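Local structure of DNA helicase RecQ (Deinococcus radiodurans, 4Q48) at residues P303-V308 and G325-D330; G27-I32 and K52-Q57. The protein probably couples ATP hydrolysis to unwinding duplex DNA in the 3'-5' direction, this chain being its catalytic core of helicase, zinc-binding and RQC domains. All blocks are in the same frame, centred on the assembly; numbering follows the deposited sequence.

Contact 1: P303-V308 and G325-D330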
ATOM      1  N   PRO A 303     -10.835  -5.681  18.795  1.00 42.82           N
ATOM      2  CA  PRO A 303     -10.842  -6.897  17.987  1.00 43.47           C
ATOM      3  C   PRO A 303     -12.210  -7.132  17.386  1.00 45.98           C
ATOM      4  O   PRO A 303     -12.376  -7.917  16.460  1.00 50.96           O
ATOM      5  CB  PRO A 303     -10.499  -7.996  19.002  1.00 42.73           C
ATOM      6  CG  PRO A 303     -10.393  -7.301  20.366  1.00 41.23           C
ATOM      7  CD  PRO A 303     -11.054  -5.985  20.216  1.00 46.55           C
ATOM      8  N   ASN A 304     -13.145  -6.327  17.852  1.00 44.77           N
ATOM      9  CA  ASN A 304     -14.561  -6.605  17.894  1.00 40.77           C
ATOM     10  C   ASN A 304     -15.337  -5.730  16.865  1.00 43.39           C
ATOM     11  O   ASN A 304     -16.568  -5.588  16.934  1.00 45.65           O
ATOM     12  CB  ASN A 304     -14.974  -6.322  19.358  1.00 40.82           C
ATOM     13  CG  ASN A 304     -16.330  -6.854  19.732  1.00 40.56           C
ATOM     14  OD1 ASN A 304     -16.777  -7.884  19.247  1.00 43.79           O
ATOM     15  ND2 ASN A 304     -16.998  -6.138  20.614  1.00 46.11           N
ATOM     16  N   VAL A 305     -14.607  -5.106  15.937  1.00 37.88           N
ATOM     17  CA  VAL A 305     -15.156  -4.038  15.088  1.00 36.53           C
ATOM     18  C   VAL A 305     -15.928  -4.535  13.855  1.00 35.41           C
ATOM     19  O   VAL A 305     -15.369  -5.121  12.925  1.00 30.14           O
ATOM     20  CB  VAL A 305     -14.034  -3.075  14.600  1.00 37.66           C
ATOM     21  CG1 VAL A 305     -14.568  -2.110  13.579  1.00 34.62           C
ATOM     22  CG2 VAL A 305     -13.411  -2.318  15.767  1.00 37.55           C
ATOM     23  N   ARG A 306     -17.214  -4.212  13.826  1.00 35.28           N
ATOM     24  CA  ARG A 306     -18.139  -4.811  12.880  1.00 35.99           C
ATOM     25  C   ARG A 306     -18.290  -4.048  11.563  1.00 37.16           C
ATOM     26  O   ARG A 306     -18.691  -4.633  10.562  1.00 36.78           O
ATOM     27  CB  ARG A 306     -19.504  -4.957  13.552  1.00 39.41           C
ATOM     28  CG  ARG A 306     -19.653  -6.275  14.228  1.00 36.48           C
ATOM     29  CD  ARG A 306     -19.208  -7.367  13.300  1.00 37.55           C
ATOM     30  NE  ARG A 306     -18.627  -8.454  14.050  1.00 41.99           N
ATOM     31  CZ  ARG A 306     -17.327  -8.697  14.128  1.00 40.74           C
ATOM     32  NH1 ARG A 306     -16.473  -8.003  13.423  1.00 40.60           N
ATOM     33  NH2 ARG A 306     -16.891  -9.698  14.861  1.00 51.52           N
ATOM     34  N   PHE A 307     -17.996  -2.750  11.557  1.00 34.67           N
ATOM     35  CA  PHE A 307     -17.979  -2.012  10.305  1.00 32.18           C
ATOM     36  C   PHE A 307     -17.038  -0.806  10.301  1.00 41.01           C
ATOM     37  O   PHE A 307     -16.711  -0.230  11.359  1.00 38.18           O
ATOM     38  CB  PHE A 307     -19.390  -1.556   9.937  1.00 35.03           C
ATOM     39  CG  PHE A 307     -19.956  -0.453  10.817  1.00 37.06           C
ATOM     40  CD1 PHE A 307     -20.729  -0.756  11.931  1.00 38.32           C
ATOM     41  CD2 PHE A 307     -19.795   0.880  10.476  1.00 36.40           C
ATOM     42  CE1 PHE A 307     -21.285   0.240  12.698  1.00 38.25           C
ATOM     43  CE2 PHE A 307     -20.358   1.889  11.253  1.00 39.22           C
ATOM     44  CZ  PHE A 307     -21.102   1.561  12.363  1.00 40.05           C
ATOM     45  N   VAL A 308     -16.583  -0.453   9.100  1.00 36.04           N
ATOM     46  CA  VAL A 308     -15.939   0.827   8.887  1.00 33.61           C
ATOM     47  C   VAL A 308     -16.654   1.570   7.778  1.00 33.28           C
ATOM     48  O   VAL A 308     -16.735   1.097   6.638  1.00 34.06           O
ATOM     49  CB  VAL A 308     -14.460   0.693   8.561  1.00 32.63           C
ATOM     50  CG1 VAL A 308     -13.952   1.988   7.997  1.00 34.15           C
ATOM     51  CG2 VAL A 308     -13.700   0.383   9.825  1.00 34.74           C
ATOM     52  N   GLY A 325      -9.167  -1.735   7.235  1.00 38.37           N
ATOM     53  CA  GLY A 325      -8.505  -2.883   7.809  1.00 33.51           C
ATOM     54  C   GLY A 325      -8.627  -2.980   9.305  1.00 32.83           C
ATOM     55  O   GLY A 325      -8.262  -3.986   9.887  1.00 39.16           O
ATOM     56  N   ARG A 326      -9.138  -1.941   9.945  1.00 34.54           N
ATOM     57  CA  ARG A 326      -9.312  -1.977  11.392  1.00 35.02           C
ATOM     58  C   ARG A 326     -10.532  -2.759  11.772  1.00 39.18           C
ATOM     59  O   ARG A 326     -10.832  -2.937  12.954  1.00 50.19           O
ATOM     60  CB  ARG A 326      -9.422  -0.571  11.973  1.00 30.55           C
ATOM     61  CG  ARG A 326      -8.183   0.241  11.835  1.00 34.38           C
ATOM     62  CD  ARG A 326      -8.152   1.325  12.844  1.00 43.37           C
ATOM     63  NE  ARG A 326      -6.797   1.802  13.081  1.00 48.82           N
ATOM     64  CZ  ARG A 326      -6.253   2.806  12.412  1.00 57.00           C
ATOM     65  NH1 ARG A 326      -6.959   3.413  11.462  1.00 53.78           N
ATOM     66  NH2 ARG A 326      -5.014   3.205  12.691  1.00 62.72           N
ATOM     67  N   ALA A 327     -11.210  -3.273  10.764  1.00 36.91           N
ATOM     68  CA  ALA A 327     -12.437  -3.989  10.974  1.00 35.65           C
ATOM     69  C   ALA A 327     -12.141  -5.462  11.023  1.00 34.07           C
ATOM     70  O   ALA A 327     -11.111  -5.888  10.541  1.00 34.77           O
ATOM     71  CB  ALA A 327     -13.427  -3.674   9.875  1.00 37.66           C
ATOM     72  N   GLY A 328     -13.010  -6.210  11.696  1.00 33.55           N
ATOM     73  CA  GLY A 328     -12.990  -7.648  11.676  1.00 31.92           C
ATOM     74  C   GLY A 328     -11.692  -8.292  12.100  1.00 35.50           C
ATOM     75  O   GLY A 328     -11.277  -9.284  11.514  1.00 37.77           O
ATOM     76  N   ARG A 329     -11.068  -7.767  13.142  1.00 37.68           N
ATOM     77  CA  ARG A 329      -9.783  -8.302  13.562  1.00 42.42           C
ATOM     78  C   ARG A 329     -10.021  -9.528  14.425  1.00 43.87           C
ATOM     79  O   ARG A 329      -9.084 -10.113  14.961  1.00 42.64           O
ATOM     80  CB  ARG A 329      -8.941  -7.246  14.287  1.00 45.50           C
ATOM     81  CG  ARG A 329      -8.455  -6.159  13.344  1.00 39.72           C
ATOM     82  CD  ARG A 329      -7.137  -6.469  12.671  1.00 43.00           C
ATOM     83  NE  ARG A 329      -6.658  -5.282  11.959  1.00 48.73           N
ATOM     84  CZ  ARG A 329      -5.417  -5.100  11.517  1.00 46.00           C
ATOM     85  NH1 ARG A 329      -4.490  -6.017  11.750  1.00 44.03           N
ATOM     86  NH2 ARG A 329      -5.101  -3.977  10.872  1.00 51.63           N
ATOM     87  N   ASP A 330     -11.290  -9.898  14.574  1.00 42.59           N
ATOM     88  CA  ASP A 330     -11.620 -11.141  15.263  1.00 42.62           C
ATOM     89  C   ASP A 330     -11.970 -12.258  14.269  1.00 41.64           C
ATOM     90  O   ASP A 330     -12.462 -13.313  14.665  1.00 37.67           O
ATOM     91  CB  ASP A 330     -12.778 -10.921  16.222  1.00 36.42           C
ATOM     92  CG  ASP A 330     -14.053 -10.428  15.509  1.00 44.33           C
ATOM     93  OD1 ASP A 330     -14.031 -10.190  14.264  1.00 37.89           O
ATOM     94  OD2 ASP A 330     -15.079 -10.279  16.216  1.00 39.03           O
TER

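Contact 2: G27-I32 and K52-Q57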
ATOM      1  N   GLY A  27       1.716 -18.373   5.077  1.00 70.96           N
ATOM      2  CA  GLY A  27       1.824 -17.902   3.712  1.00 72.05           C
ATOM      3  C   GLY A  27       3.247 -18.042   3.205  1.00 73.34           C
ATOM      4  O   GLY A  27       3.839 -19.120   3.275  1.00 74.92           O
ATOM      5  N   VAL A  28       3.802 -16.946   2.704  1.00 70.24           N
ATOM      6  CA  VAL A  28       5.123 -16.975   2.083  1.00 70.11           C
ATOM      7  C   VAL A  28       6.310 -16.784   3.045  1.00 72.04           C
ATOM      8  O   VAL A  28       7.450 -16.649   2.594  1.00 67.75           O
ATOM      9  CB  VAL A  28       5.221 -15.901   0.979  1.00 63.70           C
ATOM     10  CG1 VAL A  28       4.019 -15.971   0.082  1.00 71.99           C
ATOM     11  CG2 VAL A  28       5.325 -14.522   1.581  1.00 63.45           C
ATOM     12  N   GLN A  29       6.069 -16.764   4.355  1.00 72.46           N
ATOM     13  CA  GLN A  29       7.154 -16.428   5.277  1.00 70.69           C
ATOM     14  C   GLN A  29       8.245 -17.484   5.408  1.00 69.45           C
ATOM     15  O   GLN A  29       9.401 -17.139   5.634  1.00 69.31           O
ATOM     16  CB  GLN A  29       6.602 -16.143   6.669  1.00 68.61           C
ATOM     17  CG  GLN A  29       5.447 -15.173   6.717  1.00 72.94           C
ATOM     18  CD  GLN A  29       5.207 -14.643   8.135  1.00 79.65           C
ATOM     19  OE1 GLN A  29       5.335 -13.434   8.395  1.00 74.68           O
ATOM     20  NE2 GLN A  29       4.894 -15.559   9.072  1.00 66.51           N
ATOM     21  N   GLY A  30       7.901 -18.753   5.225  1.00 68.49           N
ATOM     22  CA  GLY A  30       8.898 -19.803   5.239  1.00 66.25           C
ATOM     23  C   GLY A  30       9.881 -19.574   4.116  1.00 68.07           C
ATOM     24  O   GLY A  30      11.104 -19.621   4.312  1.00 66.83           O
ATOM     25  N   GLU A  31       9.339 -19.294   2.937  1.00 69.40           N
ATOM     26  CA  GLU A  31      10.165 -18.995   1.778  1.00 66.86           C
ATOM     27  C   GLU A  31      11.043 -17.787   2.078  1.00 66.14           C
ATOM     28  O   GLU A  31      12.221 -17.787   1.721  1.00 64.16           O
ATOM     29  CB  GLU A  31       9.308 -18.759   0.518  1.00 64.68           C
ATOM     30  CG  GLU A  31       8.560 -20.002  -0.019  1.00 76.63           C
ATOM     31  CD  GLU A  31       7.236 -20.336   0.692  1.00 82.22           C
ATOM     32  OE1 GLU A  31       6.861 -19.645   1.667  1.00 78.04           O
ATOM     33  OE2 GLU A  31       6.568 -21.310   0.261  1.00 85.42           O
ATOM     34  N   ILE A  32      10.469 -16.760   2.712  1.00 67.28           N
ATOM     35  CA  ILE A  32      11.225 -15.541   3.024  1.00 62.92           C
ATOM     36  C   ILE A  32      12.362 -15.766   4.014  1.00 58.08           C
ATOM     37  O   ILE A  32      13.505 -15.366   3.768  1.00 51.46           O
ATOM     38  CB  ILE A  32      10.324 -14.433   3.583  1.00 58.36           C
ATOM     39  CG1 ILE A  32       9.293 -14.010   2.526  1.00 65.08           C
ATOM     40  CG2 ILE A  32      11.167 -13.235   3.971  1.00 51.81           C
ATOM     41  CD1 ILE A  32       8.370 -12.870   2.951  1.00 59.57           C
ATOM     42  N   LYS A  52       5.414  -9.660   9.790  1.00 55.40           N
ATOM     43  CA  LYS A  52       6.372  -8.942   8.955  1.00 50.88           C
ATOM     44  C   LYS A  52       7.708  -8.698   9.648  1.00 54.16           C
ATOM     45  O   LYS A  52       8.730  -8.587   8.985  1.00 58.00           O
ATOM     46  CB  LYS A  52       5.800  -7.603   8.497  1.00 51.87           C
ATOM     47  CG  LYS A  52       6.419  -7.108   7.200  1.00 43.80           C
ATOM     48  CD  LYS A  52       5.904  -5.753   6.804  1.00 40.79           C
ATOM     49  CE  LYS A  52       6.453  -4.685   7.726  1.00 47.12           C
ATOM     50  NZ  LYS A  52       6.483  -3.362   7.062  1.00 56.57           N
ATOM     51  N   SER A  53       7.707  -8.548  10.966  1.00 55.23           N
ATOM     52  CA  SER A  53       8.954  -8.326  11.688  1.00 51.27           C
ATOM     53  C   SER A  53       9.743  -9.626  11.761  1.00 52.55           C
ATOM     54  O   SER A  53      10.965  -9.620  11.747  1.00 48.46           O
ATOM     55  CB  SER A  53       8.685  -7.784  13.079  1.00 49.22           C
ATOM     56  OG  SER A  53       8.084  -6.513  12.976  1.00 55.83           O
ATOM     57  N   LEU A  54       9.014 -10.734  11.842  1.00 55.46           N
ATOM     58  CA  LEU A  54       9.562 -12.087  11.871  1.00 53.33           C
ATOM     59  C   LEU A  54      10.576 -12.339  10.752  1.00 54.44           C
ATOM     60  O   LEU A  54      11.504 -13.132  10.883  1.00 51.25           O
ATOM     61  CB  LEU A  54       8.409 -13.074  11.730  1.00 56.46           C
ATOM     62  CG  LEU A  54       8.605 -14.581  11.753  1.00 65.25           C
ATOM     63  CD1 LEU A  54       9.026 -15.038  13.134  1.00 72.74           C
ATOM     64  CD2 LEU A  54       7.316 -15.249  11.348  1.00 68.41           C
ATOM     65  N   CYS A  55      10.356 -11.657   9.637  1.00 53.37           N
ATOM     66  CA  CYS A  55      11.091 -11.875   8.413  1.00 47.57           C
ATOM     67  C   CYS A  55      12.529 -11.375   8.460  1.00 54.81           C
ATOM     68  O   CYS A  55      13.337 -11.726   7.595  1.00 58.25           O
ATOM     69  CB  CYS A  55      10.330 -11.230   7.263  1.00 50.97           C
ATOM     70  SG  CYS A  55       8.756 -12.088   6.934  1.00 62.80           S
ATOM     71  N   TYR A  56      12.850 -10.521   9.425  1.00 47.17           N
ATOM     72  CA  TYR A  56      14.242 -10.180   9.630  1.00 44.48           C
ATOM     73  C   TYR A  56      14.715 -10.572  11.016  1.00 46.76           C
ATOM     74  O   TYR A  56      15.884 -10.888  11.202  1.00 53.21           O
ATOM     75  CB  TYR A  56      14.505  -8.695   9.376  1.00 47.43           C
ATOM     76  CG  TYR A  56      13.741  -7.732  10.239  1.00 48.65           C
ATOM     77  CD1 TYR A  56      14.122  -7.480  11.551  1.00 44.28           C
ATOM     78  CD2 TYR A  56      12.659  -7.028   9.722  1.00 48.04           C
ATOM     79  CE1 TYR A  56      13.415  -6.574  12.340  1.00 50.53           C
ATOM     80  CE2 TYR A  56      11.951  -6.121  10.499  1.00 51.44           C
ATOM     81  CZ  TYR A  56      12.326  -5.894  11.803  1.00 51.55           C
ATOM     82  OH  TYR A  56      11.615  -4.982  12.561  1.00 49.09           O
ATOM     83  N   GLN A  57      13.819 -10.545  11.991  1.00 48.70           N
ATOM     84  CA  GLN A  57      14.166 -10.889  13.367  1.00 45.10           C
ATOM     85  C   GLN A  57      14.605 -12.339  13.487  1.00 47.21           C
ATOM     86  O   GLN A  57      15.587 -12.654  14.151  1.00 48.18           O
ATOM     87  CB  GLN A  57      12.969 -10.645  14.273  1.00 43.61           C
ATOM     88  CG  GLN A  57      12.666  -9.184  14.507  1.00 46.47           C
ATOM     89  CD  GLN A  57      11.361  -8.985  15.238  1.00 46.75           C
ATOM     90  OE1 GLN A  57      10.459  -9.813  15.166  1.00 46.98           O
ATOM     91  NE2 GLN A  57      11.268  -7.904  15.977  1.00 49.76           N
TER

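Contact 1: P303-V308 and G325-D330
The carbonyl of Arg-326 faces the branched side of Val-305, its O lying 3.6 Å from CB of Val-305, while the guanidinium of Arg-326 leads away to a hydrogen bond with OH of Tyr-242. Ala-327 follows, small enough to fit against the strand: its CB rests 4.1 Å from CG2 of Val-308 and 4.2 Å from CG1 of Val-305. Gly-328 then gives its backbone N-H to O of Val-305, a 2.9 Å bond that is nearly straight (164°) and lies in the carbonyl plane; the same oxygen also accepts from Ser-334. Glycine suits this place because the positive phi is a conformation it adopts most easily. Arg-329 turns its long chain off the strand, bending back so that NE makes a weak bond to O of Gly-325. At Asp-330 the carboxylate, swung between the backbone N and carbonyl carbon (chi1 60°), meets the guanidinium edge of Arg-306 in a salt bridge, with the two planes 40° apart. The modelled 2.3 Å from NH2 of Arg-306 to OD2 of Asp-330 is doubtfully short, and NH1 to OD1 is only weakly bonded; OD1 also accepts from Leu-332 N. The Gly-Arg-Ala-Gly-Arg-Asp loop, set against an inner strand of the second RecA-like sheet, is helicase motif VI, whose arginines in superfamily 2 helicases typically face the nucleotide cleft.

Contact 2: G27-I32 and K52-Q57
Ile-32 and Cys-55 form the close part of this helix-to-helix contact, where the backbones come within 6.5 Å between the CA of Ile-32 and the CA of Cys-55. CG2 of Ile-32, placed anti to its own backbone N, lies 3.9 Å from CB of Cys-55, and CD1 of Ile-32 reaches 4.1 Å from the SG of Cys-55. A cysteine suits the spot, short enough to let the helices approach, with a weakly polar sulfur that can sit against the isoleucine; Leu-179 and Phe-203 add apolar cover. One turn earlier, Gln-29 extends its chain (chi2 -164°) across Leu-54 at about a right angle, bringing CD of Gln-29 3.9 Å from CD2 of Leu-54, which also packs on Leu-16 and Trp-20. Without the amide, as with an alanine at Gln-29, the ADP site is likely to lose a contact and the near side of that leucine methyl its cover. The far side of helix 29-37 is looser, with Glu-31 exposed. On helix 50-62, Lys-52 starts away from Gln-29 and Ile-32, and its NZ forms a salt bridge with Asp-145. With no hydrogen bond joining the segments, van der Waals packing holds them, consistent with the polar ends of Gln-29, of helicase motif 0, and of Lys-52 and Ser-53, of the P-loop, serving the nucleotide; all three bind ADP in a structure of this protein, though none is bound here.

How the contacts relate
From the N terminus, contact 2 comes first: the chain leaves helix 29-37, runs through strand 42-45 and the P-loop, and returns in helix 50-62, closing a loop within the first RecA-like domain. Contact 1 closes much later, when strand 305-310 and helix 317-324 lead into the loop before strand 334-340 in the second RecA-like domain. The two closures are in series, neither enclosing nor crossing the other. Their centres are 25 Å apart and their nearest atoms about 11 Å, without touching. Yet both probably border the nucleotide cleft between the two domains: the side chain of Arg-329 comes about 7 Å from Gly-49, an ADP-binding residue of the first domain.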